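Local coordinates for protein CheQ (Campylobacter jejuni subsp. jejuni, PDB 6A51) that probably acts as a regulator of transcription of the core chemotaxis operon cheVAW, working alongside CheP, at residues 136-147 and 158-169. Residues are numbered along the deposited sequence; the frame is centred on the assembly and turned at random.
Sequences LNYHQHIYIEKC and RIKITESMCVGY
Ile144 and Val167 lie side by side on one face of an antiparallel strand pair, CG1 of Ile144 meeting CG2 of Val167 at 4.0 Å. The other branch of Ile144, CG2, meets the methyl CE of Met165, whose doubly bent chain runs roughly perpendicular to that of Ile144. Further along this face, CB of Ile142 packs on CG1 of Val167. Beyond it, Leu136 CD1 touches the ring of Tyr169, which also carries the Gln140 amide nitrogen over one face. Between the strands, Tyr143 pairs with Gly168 and Glu145 with Cys166 through two backbone hydrogen bonds each.

The opposite face holds Tyr143. With chi1 at 64°, CG is set over the backbone of Tyr143 itself, which turns the ring back across the paired strand and over Gly168, whose CA makes a CH-pi contact 3.8 Å from the ring centroid. Tyr143 OH accepts a hydrogen bond from Arg158 NH1 at 3.2 Å. The same nitrogen forms a salt bridge with Glu145 OE1, its hydrogen bond long and weak at 3.4 Å, with carboxylate and guanidinium planes 72° apart. The stronger partner of Arg158 is Glu156, bound through NE. Nearby, the Cys147–Cys166 disulfide (SG to SG 2.1 Å, chi3 102°) covalently joins the end of segment 136-147 to strand 165-169. At the edge, Lys146 NZ is hydrogen-bonded to Ser164 OG at 3.1 Å, while Lys146 CD lies against Met165 SD.

Strand 165-169 is the middle of a three-stranded antiparallel sheet, between 142-146 and 159-160. The apolar face packs on helices: Ile142 and Ile144 touch both 88-95 and 127-134, and Met165 touches Ile110 of helix 109-113.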
loop_
_atom_site.group_PDB
_atom_site.type_symbol
_atom_site.label_atom_id
_atom_site.label_comp_id
_atom_site.label_asym_id
_atom_site.label_seq_id
_atom_site.Cartn_x
_atom_site.Cartn_y
_atom_site.Cartn_z
ATOM N N LEU A 136 13.538 -10.390 0.802
ATOM C CA LEU A 136 13.047 -10.836 -0.490
ATOM C C LEU A 136 13.117 -9.694 -1.490
ATOM O O LEU A 136 13.295 -8.524 -1.131
ATOM C CB LEU A 136 11.610 -11.355 -0.388
ATOM C CG LEU A 136 11.412 -12.462 0.642
ATOM C CD1 LEU A 136 9.964 -12.868 0.661
ATOM C CD2 LEU A 136 12.302 -13.663 0.354
ATOM N N ASN A 137 12.974 -10.062 -2.757
ATOM C CA ASN A 137 12.990 -9.111 -3.856
ATOM C C ASN A 137 11.579 -8.611 -4.134
ATOM O O ASN A 137 10.598 -9.348 -4.000
ATOM C CB ASN A 137 13.597 -9.750 -5.109
ATOM C CG ASN A 137 15.108 -9.969 -4.977
ATOM O OD1 ASN A 137 15.828 -9.140 -4.402
ATOM N ND2 ASN A 137 15.589 -11.086 -5.507
ATOM N N TYR A 138 11.489 -7.342 -4.534
ATOM C CA TYR A 138 10.218 -6.632 -4.586
ATOM C C TYR A 138 9.212 -7.218 -5.575
ATOM O O TYR A 138 8.038 -6.820 -5.551
ATOM C CB TYR A 138 10.478 -5.180 -4.935
ATOM C CG TYR A 138 11.358 -4.468 -3.957
ATOM C CD1 TYR A 138 11.381 -4.835 -2.608
ATOM C CD2 TYR A 138 12.163 -3.415 -4.364
ATOM C CE1 TYR A 138 12.195 -4.160 -1.681
ATOM C CE2 TYR A 138 12.986 -2.738 -3.450
ATOM C CZ TYR A 138 12.993 -3.113 -2.116
ATOM O OH TYR A 138 13.796 -2.438 -1.227
ATOM N N HIS A 139 9.610 -8.141 -6.433
ATOM C CA HIS A 139 8.668 -8.664 -7.411
ATOM C C HIS A 139 8.044 -9.982 -6.983
ATOM O O HIS A 139 7.218 -10.531 -7.714
ATOM C CB HIS A 139 9.357 -8.796 -8.773
ATOM C CG HIS A 139 9.777 -7.473 -9.343
ATOM N ND1 HIS A 139 9.199 -6.282 -8.951
ATOM C CD2 HIS A 139 10.730 -7.147 -10.250
ATOM C CE1 HIS A 139 9.769 -5.282 -9.600
ATOM N NE2 HIS A 139 10.701 -5.780 -10.396
ATOM N N GLN A 140 8.390 -10.482 -5.806
ATOM C CA GLN A 140 7.851 -11.743 -5.340
ATOM C C GLN A 140 6.459 -11.550 -4.760
ATOM O O GLN A 140 6.165 -10.537 -4.117
ATOM C CB GLN A 140 8.778 -12.355 -4.294
ATOM C CG GLN A 140 9.688 -13.423 -4.859
ATOM C CD GLN A 140 10.913 -13.597 -4.031
ATOM O OE1 GLN A 140 11.658 -12.639 -3.812
ATOM N NE2 GLN A 140 11.140 -14.820 -3.540
ATOM N N HIS A 141 5.592 -12.522 -5.006
ATOM C CA HIS A 141 4.283 -12.544 -4.384
ATOM C C HIS A 141 4.425 -13.281 -3.059
ATOM O O HIS A 141 4.641 -14.492 -3.042
ATOM C CB HIS A 141 3.249 -13.204 -5.291
ATOM C CG HIS A 141 1.833 -12.908 -4.897
ATOM N ND1 HIS A 141 0.878 -12.482 -5.799
ATOM C CD2 HIS A 141 1.213 -12.964 -3.690
ATOM C CE1 HIS A 141 -0.269 -12.295 -5.167
ATOM N NE2 HIS A 141 -0.092 -12.579 -3.887
ATOM N N ILE A 142 4.321 -12.552 -1.958
ATOM C CA ILE A 142 4.398 -13.128 -0.622
ATOM C C ILE A 142 2.987 -13.384 -0.118
ATOM O O ILE A 142 2.041 -12.687 -0.483
ATOM C CB ILE A 142 5.178 -12.208 0.345
ATOM C CG1 ILE A 142 4.477 -10.859 0.474
ATOM C CG2 ILE A 142 6.590 -11.966 -0.178
ATOM C CD1 ILE A 142 5.163 -9.888 1.415
ATOM N N TYR A 143 2.837 -14.403 0.719
ATOM C CA TYR A 143 1.641 -14.575 1.524
ATOM C C TYR A 143 2.042 -14.699 2.986
ATOM O O TYR A 143 3.163 -15.112 3.307
ATOM C CB TYR A 143 0.824 -15.806 1.124
ATOM C CG TYR A 143 1.505 -17.161 1.308
ATOM C CD1 TYR A 143 2.265 -17.722 0.285
ATOM C CD2 TYR A 143 1.352 -17.891 2.480
ATOM C CE1 TYR A 143 2.856 -18.962 0.424
ATOM C CE2 TYR A 143 1.948 -19.137 2.633
ATOM C CZ TYR A 143 2.699 -19.661 1.605
ATOM O OH TYR A 143 3.287 -20.892 1.744
ATOM N N ILE A 144 1.104 -14.336 3.861
ATOM C CA ILE A 144 1.282 -14.377 5.306
ATOM C C ILE A 144 0.199 -15.280 5.863
ATOM O O ILE A 144 -0.980 -15.112 5.547
ATOM C CB ILE A 144 1.196 -12.977 5.947
ATOM C CG1 ILE A 144 2.217 -12.029 5.335
ATOM C CG2 ILE A 144 1.422 -13.060 7.459
ATOM C CD1 ILE A 144 2.044 -10.583 5.785
ATOM N N GLU A 145 0.589 -16.204 6.725
ATOM C CA GLU A 145 -0.327 -17.260 7.098
ATOM C C GLU A 145 0.099 -17.790 8.451
ATOM O O GLU A 145 1.286 -17.798 8.772
ATOM C CB GLU A 145 -0.292 -18.377 6.058
ATOM C CG GLU A 145 -1.572 -19.051 5.747
ATOM C CD GLU A 145 -1.360 -20.122 4.690
ATOM O OE1 GLU A 145 -0.510 -21.015 4.935
ATOM O OE2 GLU A 145 -2.013 -20.054 3.612
ATOM N N LYS A 146 -0.875 -18.231 9.236
ATOM C CA LYS A 146 -0.566 -19.034 10.404
ATOM C C LYS A 146 0.228 -20.254 9.967
ATOM O O LYS A 146 -0.178 -20.981 9.058
ATOM C CB LYS A 146 -1.853 -19.456 11.116
ATOM C CG LYS A 146 -2.661 -18.304 11.705
ATOM C CD LYS A 146 -2.092 -17.912 13.064
ATOM C CE LYS A 146 -2.886 -16.788 13.717
ATOM N NZ LYS A 146 -2.252 -16.296 14.977
ATOM N N CYS A 147 1.382 -20.459 10.603
ATOM C CA CYS A 147 2.202 -21.628 10.301
ATOM C C CYS A 147 1.408 -22.916 10.461
ATOM O O CYS A 147 1.596 -23.873 9.700
ATOM C CB CYS A 147 3.436 -21.625 11.206
ATOM S SG CYS A 147 4.361 -20.029 11.187
ATOM N N ARG A 158 9.470 -22.348 6.060
ATOM C CA ARG A 158 9.210 -20.997 5.575
ATOM C C ARG A 158 9.741 -19.950 6.556
ATOM O O ARG A 158 10.132 -20.261 7.680
ATOM C CB ARG A 158 7.719 -20.791 5.373
ATOM C CG ARG A 158 7.111 -21.630 4.267
ATOM C CD ARG A 158 5.577 -21.526 4.252
ATOM N NE ARG A 158 4.946 -22.227 5.380
ATOM C CZ ARG A 158 3.639 -22.208 5.645
ATOM N NH1 ARG A 158 2.818 -21.522 4.858
ATOM N NH2 ARG A 158 3.152 -22.885 6.685
ATOM N N ILE A 159 9.728 -18.685 6.132
ATOM C CA ILE A 159 10.175 -17.607 7.008
ATOM C C ILE A 159 9.150 -17.422 8.114
ATOM O O ILE A 159 7.969 -17.163 7.853
ATOM C CB ILE A 159 10.371 -16.294 6.238
ATOM C CG1 ILE A 159 11.415 -16.439 5.140
ATOM C CG2 ILE A 159 10.831 -15.200 7.185
ATOM C CD1 ILE A 159 11.328 -15.341 4.100
ATOM N N LYS A 160 9.594 -17.526 9.356
ATOM C CA LYS A 160 8.702 -17.412 10.501
ATOM C C LYS A 160 9.016 -16.109 11.234
ATOM O O LYS A 160 10.148 -15.904 11.686
ATOM C CB LYS A 160 8.838 -18.638 11.413
ATOM C CG LYS A 160 7.851 -18.615 12.573
ATOM C CD LYS A 160 7.629 -19.969 13.251
ATOM C CE LYS A 160 6.626 -19.815 14.403
ATOM N NZ LYS A 160 6.504 -20.991 15.328
ATOM N N ILE A 161 8.025 -15.221 11.329
ATOM C CA ILE A 161 8.241 -13.859 11.806
ATOM C C ILE A 161 7.550 -13.576 13.122
ATOM O O ILE A 161 7.695 -12.469 13.657
ATOM C CB ILE A 161 7.793 -12.834 10.756
ATOM C CG1 ILE A 161 6.291 -12.988 10.504
ATOM C CG2 ILE A 161 8.599 -13.009 9.472
ATOM C CD1 ILE A 161 5.792 -12.068 9.401
ATOM N N THR A 162 6.818 -14.541 13.667
ATOM C CA THR A 162 5.955 -14.378 14.832
ATOM C C THR A 162 5.820 -15.752 15.456
ATOM O O THR A 162 6.041 -16.765 14.789
ATOM C CB THR A 162 4.597 -13.802 14.415
ATOM O OG1 THR A 162 4.689 -12.375 14.379
ATOM C CG2 THR A 162 3.445 -14.249 15.310
ATOM N N GLU A 163 5.503 -15.784 16.750
ATOM C CA GLU A 163 5.175 -17.039 17.421
ATOM C C GLU A 163 4.309 -17.942 16.545
ATOM O O GLU A 163 4.502 -19.158 16.524
ATOM C CB GLU A 163 4.469 -16.743 18.740
ATOM C CG GLU A 163 4.792 -17.726 19.833
ATOM C CD GLU A 163 4.944 -17.058 21.198
ATOM O OE1 GLU A 163 6.028 -17.231 21.822
ATOM O OE2 GLU A 163 3.990 -16.365 21.637
ATOM N N SER A 164 3.399 -17.347 15.768
ATOM C CA SER A 164 2.409 -18.092 15.006
ATOM C C SER A 164 2.348 -17.795 13.500
ATOM O O SER A 164 1.625 -18.509 12.795
ATOM C CB SER A 164 1.017 -17.820 15.586
ATOM O OG SER A 164 0.755 -16.422 15.497
ATOM N N MET A 165 3.025 -16.765 12.982
ATOM C CA MET A 165 2.840 -16.381 11.584
ATOM C C MET A 165 4.064 -16.721 10.747
ATOM O O MET A 165 5.206 -16.543 11.183
ATOM C CB MET A 165 2.540 -14.886 11.431
ATOM C CG MET A 165 1.319 -14.403 12.179
ATOM S SD MET A 165 -0.214 -15.153 11.603
ATOM C CE MET A 165 -0.542 -14.297 10.077
ATOM N N CYS A 166 3.809 -17.180 9.529
ATOM C CA CYS A 166 4.822 -17.546 8.556
ATOM C C CYS A 166 4.618 -16.736 7.284
ATOM O O CYS A 166 3.530 -16.205 7.022
ATOM C CB CYS A 166 4.759 -19.047 8.232
ATOM S SG CYS A 166 5.539 -20.070 9.491
ATOM N N VAL A 167 5.668 -16.677 6.467
ATOM C CA VAL A 167 5.599 -16.036 5.160
ATOM C C VAL A 167 6.118 -16.994 4.101
ATOM O O VAL A 167 7.195 -17.585 4.264
ATOM C CB VAL A 167 6.393 -14.719 5.126
ATOM C CG1 VAL A 167 6.451 -14.163 3.691
ATOM C CG2 VAL A 167 5.767 -13.741 6.050
ATOM N N GLY A 168 5.362 -17.131 3.011
ATOM C CA GLY A 168 5.790 -17.876 1.850
ATOM C C GLY A 168 5.732 -16.972 0.633
ATOM O O GLY A 168 5.324 -15.813 0.728
ATOM N N TYR A 169 6.154 -17.517 -0.512
ATOM C CA TYR A 169 6.187 -16.739 -1.753
ATOM C C TYR A 169 5.939 -17.656 -2.944
ATOM O O TYR A 169 6.130 -18.868 -2.865
ATOM C CB TYR A 169 7.526 -15.992 -1.944
ATOM C CG TYR A 169 8.699 -16.843 -1.530
ATOM C CD1 TYR A 169 9.190 -17.837 -2.374
ATOM C CD2 TYR A 169 9.279 -16.699 -0.265
ATOM C CE1 TYR A 169 10.241 -18.655 -1.987
ATOM C CE2 TYR A 169 10.330 -17.521 0.142
ATOM C CZ TYR A 169 10.804 -18.495 -0.727
ATOM O OH TYR A 169 11.839 -19.311 -0.339
#